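Local coordinates for protein putative esterase aq_1494 (Aquifex aeolicus, PDB 2EGR) that probably hydrolyses fatty acyl-CoA thioesters, as a putative esterase of the 4-hydroxybenzoyl-CoA thioesterase family with a hotdog fold, at residues Arg84-Ile92 against Lys102-Val110. Residues are numbered along the deposited sequence; the frame is centred on the assembly and turned at random.
Sequences RFTFTFSYI and KANTKHCMV
Phe-87 and His-107 form the hydrogen-bonded pair at one end of an antiparallel hairpin within the curved sheet of the hotdog fold, where residues 84-92 run against 102-110. His-107 N gives a bond of 2.8 Å to Phe-87 O, and Phe-87 N returns one to His-107 O. The same reciprocal pairing recurs at Phe-89 with Thr-105 and at Tyr-91 with Ala-103, and all six side chains lie on one face of the sheet.

This shared face is the tightly packed one. Phe-87 has CG wedged between its backbone N and carbonyl carbon (chi1 56°), which carries the ring across to the neighbouring strand. There His-107 CB sits over one ring face in a CH-pi contact, 3.8 Å from the ring centroid, while the two rings are nearly parallel (19°) but displaced, with little overlap. Leu-82, Val-54 and Ile-118 also touch the Phe-87 side chain, and an alanine here would probably open a gap among them and leave His-107 CB without the aromatic face it rests on. Farther along, Tyr-91 OH and Thr-105 OG1 share a hydrogen bond of 2.6 Å, although the position of OG1 is less certain. Ala-103 CB lies 4.0 Å from Tyr-91 CD2, on the ring's CD2 side. Helix 22-39 covers Phe-89, Ala-103, Thr-105 and His-107, stacking Phe-29 on the Tyr-91 ring and bonding Arg-33 to its hydroxyl.

The other face, bearing Thr-86, Thr-88, Ser-90, Asn-104 and Lys-106, is looser and partly open to solvent. Lys-106 stretches its aliphatic chain past two threonines, CG lying 3.6 Å from Thr-88 OG1 and CE equally far from Thr-86 OG1, whereas Ser-90 OG is hydrogen-bonded to Glu-80 OE2 of strand 72-82. At the far end Ile-92 and Lys-102 run alongside each other, Ile-92 CG1 meeting Lys-102 CG at 4.1 Å.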
loop_
_atom_site.group_PDB
_atom_site.type_symbol
_atom_site.label_atom_id
_atom_site.label_comp_id
_atom_site.label_asym_id
_atom_site.label_seq_id
_atom_site.Cartn_x
_atom_site.Cartn_y
_atom_site.Cartn_z
ATOM N N ARG A 84 -2.606 -26.948 19.804
ATOM C CA ARG A 84 -1.242 -27.409 19.584
ATOM C C ARG A 84 -0.595 -26.688 18.399
ATOM O O ARG A 84 0.571 -26.284 18.468
ATOM C CB ARG A 84 -1.185 -28.932 19.373
ATOM C CG ARG A 84 0.225 -29.459 19.504
ATOM C CD ARG A 84 0.384 -30.951 19.235
ATOM N NE ARG A 84 1.813 -31.272 19.229
ATOM C CZ ARG A 84 2.370 -32.295 18.588
ATOM N NH1 ARG A 84 1.628 -33.135 17.876
ATOM N NH2 ARG A 84 3.687 -32.469 18.653
ATOM N N PHE A 85 -1.365 -26.509 17.328
ATOM C CA PHE A 85 -0.812 -26.013 16.069
ATOM C C PHE A 85 -1.206 -24.597 15.651
ATOM O O PHE A 85 -0.489 -23.981 14.862
ATOM C CB PHE A 85 -1.152 -26.981 14.929
ATOM C CG PHE A 85 -0.405 -28.279 14.996
ATOM C CD1 PHE A 85 0.920 -28.359 14.574
ATOM C CD2 PHE A 85 -1.028 -29.424 15.480
ATOM C CE1 PHE A 85 1.616 -29.565 14.645
ATOM C CE2 PHE A 85 -0.335 -30.627 15.553
ATOM C CZ PHE A 85 0.977 -30.698 15.131
ATOM N N THR A 86 -2.346 -24.113 16.139
ATOM C CA THR A 86 -2.938 -22.858 15.660
ATOM C C THR A 86 -3.360 -21.925 16.797
ATOM O O THR A 86 -3.472 -22.357 17.943
ATOM C CB THR A 86 -4.190 -23.105 14.742
ATOM O OG1 THR A 86 -5.324 -23.466 15.531
ATOM C CG2 THR A 86 -3.921 -24.188 13.684
ATOM N N PHE A 87 -3.595 -20.654 16.458
ATOM C CA PHE A 87 -4.233 -19.699 17.363
ATOM C C PHE A 87 -5.052 -18.690 16.584
ATOM O O PHE A 87 -4.768 -18.449 15.395
ATOM C CB PHE A 87 -3.201 -18.990 18.260
ATOM C CG PHE A 87 -2.100 -18.277 17.503
ATOM C CD1 PHE A 87 -2.185 -16.907 17.250
ATOM C CD2 PHE A 87 -0.955 -18.971 17.098
ATOM C CE1 PHE A 87 -1.135 -16.244 16.586
ATOM C CE2 PHE A 87 0.088 -18.324 16.415
ATOM C CZ PHE A 87 -0.008 -16.950 16.161
ATOM N N THR A 88 -6.059 -18.131 17.249
ATOM C CA THR A 88 -7.057 -17.222 16.657
ATOM C C THR A 88 -7.163 -15.962 17.510
ATOM O O THR A 88 -7.378 -16.046 18.732
ATOM C CB THR A 88 -8.472 -17.900 16.531
ATOM O OG1 THR A 88 -8.349 -19.065 15.726
ATOM C CG2 THR A 88 -9.508 -16.985 15.878
ATOM N N PHE A 89 -6.972 -14.798 16.877
ATOM C CA PHE A 89 -7.245 -13.535 17.526
ATOM C C PHE A 89 -8.557 -12.945 17.069
ATOM O O PHE A 89 -8.938 -13.102 15.896
ATOM C CB PHE A 89 -6.141 -12.492 17.233
ATOM C CG PHE A 89 -4.821 -12.790 17.869
ATOM C CD1 PHE A 89 -4.641 -12.661 19.242
ATOM C CD2 PHE A 89 -3.729 -13.141 17.082
ATOM C CE1 PHE A 89 -3.376 -12.914 19.818
ATOM C CE2 PHE A 89 -2.467 -13.386 17.647
ATOM C CZ PHE A 89 -2.295 -13.286 19.013
ATOM N N SER A 90 -9.232 -12.258 17.989
ATOM C CA SER A 90 -10.361 -11.406 17.656
ATOM C C SER A 90 -9.970 -9.949 17.874
ATOM O O SER A 90 -9.046 -9.643 18.650
ATOM C CB SER A 90 -11.654 -11.785 18.401
ATOM O OG SER A 90 -11.739 -11.223 19.696
ATOM N N TYR A 91 -10.612 -9.068 17.129
ATOM C CA TYR A 91 -10.275 -7.657 17.145
ATOM C C TYR A 91 -11.567 -6.889 17.134
ATOM O O TYR A 91 -12.528 -7.259 16.404
ATOM C CB TYR A 91 -9.445 -7.212 15.904
ATOM C CG TYR A 91 -8.278 -8.068 15.544
ATOM C CD1 TYR A 91 -7.000 -7.727 15.922
ATOM C CD2 TYR A 91 -8.448 -9.206 14.794
ATOM C CE1 TYR A 91 -5.912 -8.517 15.574
ATOM C CE2 TYR A 91 -7.385 -10.004 14.444
ATOM C CZ TYR A 91 -6.127 -9.671 14.841
ATOM O OH TYR A 91 -5.112 -10.464 14.454
ATOM N N ILE A 92 -11.633 -5.838 17.949
ATOM C CA ILE A 92 -12.654 -4.820 17.805
ATOM C C ILE A 92 -11.985 -3.462 17.601
ATOM O O ILE A 92 -11.077 -3.088 18.344
ATOM C CB ILE A 92 -13.647 -4.737 19.024
ATOM C CG1 ILE A 92 -14.279 -6.108 19.272
ATOM C CG2 ILE A 92 -14.735 -3.720 18.741
ATOM C CD1 ILE A 92 -14.629 -6.385 20.744
ATOM N N LYS A 102 -15.283 -5.158 13.402
ATOM C CA LYS A 102 -14.858 -6.353 14.145
ATOM C C LYS A 102 -14.237 -7.327 13.183
ATOM O O LYS A 102 -14.688 -7.426 12.046
ATOM C CB LYS A 102 -16.059 -7.029 14.826
ATOM C CG LYS A 102 -16.617 -6.202 15.929
ATOM C CD LYS A 102 -17.575 -7.009 16.790
ATOM C CE LYS A 102 -18.139 -6.172 17.930
ATOM N NZ LYS A 102 -19.208 -7.015 18.636
ATOM N N ALA A 103 -13.252 -8.079 13.665
ATOM C CA ALA A 103 -12.481 -9.003 12.852
ATOM C C ALA A 103 -11.905 -10.172 13.634
ATOM O O ALA A 103 -11.920 -10.195 14.887
ATOM C CB ALA A 103 -11.338 -8.247 12.177
ATOM N N ASN A 104 -11.334 -11.104 12.883
ATOM C CA ASN A 104 -10.613 -12.222 13.430
ATOM C C ASN A 104 -9.642 -12.769 12.405
ATOM O O ASN A 104 -9.878 -12.628 11.174
ATOM C CB ASN A 104 -11.579 -13.294 13.967
ATOM C CG ASN A 104 -12.473 -13.904 12.888
ATOM O OD1 ASN A 104 -12.058 -14.817 12.186
ATOM N ND2 ASN A 104 -13.725 -13.463 12.828
ATOM N N THR A 105 -8.576 -13.363 12.920
ATOM C CA THR A 105 -7.513 -13.976 12.141
ATOM C C THR A 105 -7.064 -15.272 12.812
ATOM O O THR A 105 -6.930 -15.343 14.043
ATOM C CB THR A 105 -6.295 -13.048 11.968
ATOM O OG1 THR A 105 -5.750 -12.720 13.255
ATOM C CG2 THR A 105 -6.692 -11.746 11.233
ATOM N N LYS A 106 -6.834 -16.294 11.989
ATOM C CA LYS A 106 -6.329 -17.573 12.467
ATOM C C LYS A 106 -4.974 -17.856 11.844
ATOM O O LYS A 106 -4.739 -17.582 10.631
ATOM C CB LYS A 106 -7.335 -18.690 12.175
ATOM C CG LYS A 106 -6.872 -20.054 12.609
ATOM C CD LYS A 106 -7.870 -21.129 12.200
ATOM C CE LYS A 106 -7.619 -22.409 12.989
ATOM N NZ LYS A 106 -8.327 -23.555 12.348
ATOM N N HIS A 107 -4.079 -18.388 12.669
ATOM C CA HIS A 107 -2.665 -18.545 12.347
ATOM C C HIS A 107 -2.134 -19.925 12.703
ATOM O O HIS A 107 -2.647 -20.599 13.587
ATOM C CB HIS A 107 -1.814 -17.515 13.108
ATOM C CG HIS A 107 -2.242 -16.099 12.892
ATOM N ND1 HIS A 107 -3.273 -15.516 13.600
ATOM C CD2 HIS A 107 -1.808 -15.165 12.022
ATOM C CE1 HIS A 107 -3.447 -14.279 13.181
ATOM N NE2 HIS A 107 -2.581 -14.046 12.211
ATOM N N CYS A 108 -1.078 -20.307 12.024
ATOM C CA CYS A 108 -0.331 -21.484 12.382
ATOM C C CYS A 108 1.131 -21.117 12.264
ATOM O O CYS A 108 1.461 -19.954 11.990
ATOM C CB CYS A 108 -0.749 -22.674 11.506
ATOM S SG CYS A 108 -0.275 -22.573 9.782
ATOM N N MET A 109 2.016 -22.077 12.529
ATOM C CA MET A 109 3.437 -21.795 12.575
ATOM C C MET A 109 4.260 -22.774 11.759
ATOM O O MET A 109 3.922 -23.963 11.637
ATOM C CB MET A 109 3.942 -21.730 14.022
ATOM C CG MET A 109 3.474 -20.486 14.786
ATOM S SD MET A 109 4.296 -20.205 16.360
ATOM C CE MET A 109 3.043 -19.248 17.107
ATOM N N VAL A 110 5.346 -22.256 11.204
ATOM C CA VAL A 110 6.160 -22.995 10.256
ATOM C C VAL A 110 7.646 -22.880 10.597
ATOM O O VAL A 110 8.152 -21.794 10.949
ATOM C CB VAL A 110 5.828 -22.533 8.786
ATOM C CG1 VAL A 110 6.997 -22.733 7.822
ATOM C CG2 VAL A 110 4.560 -23.222 8.285
#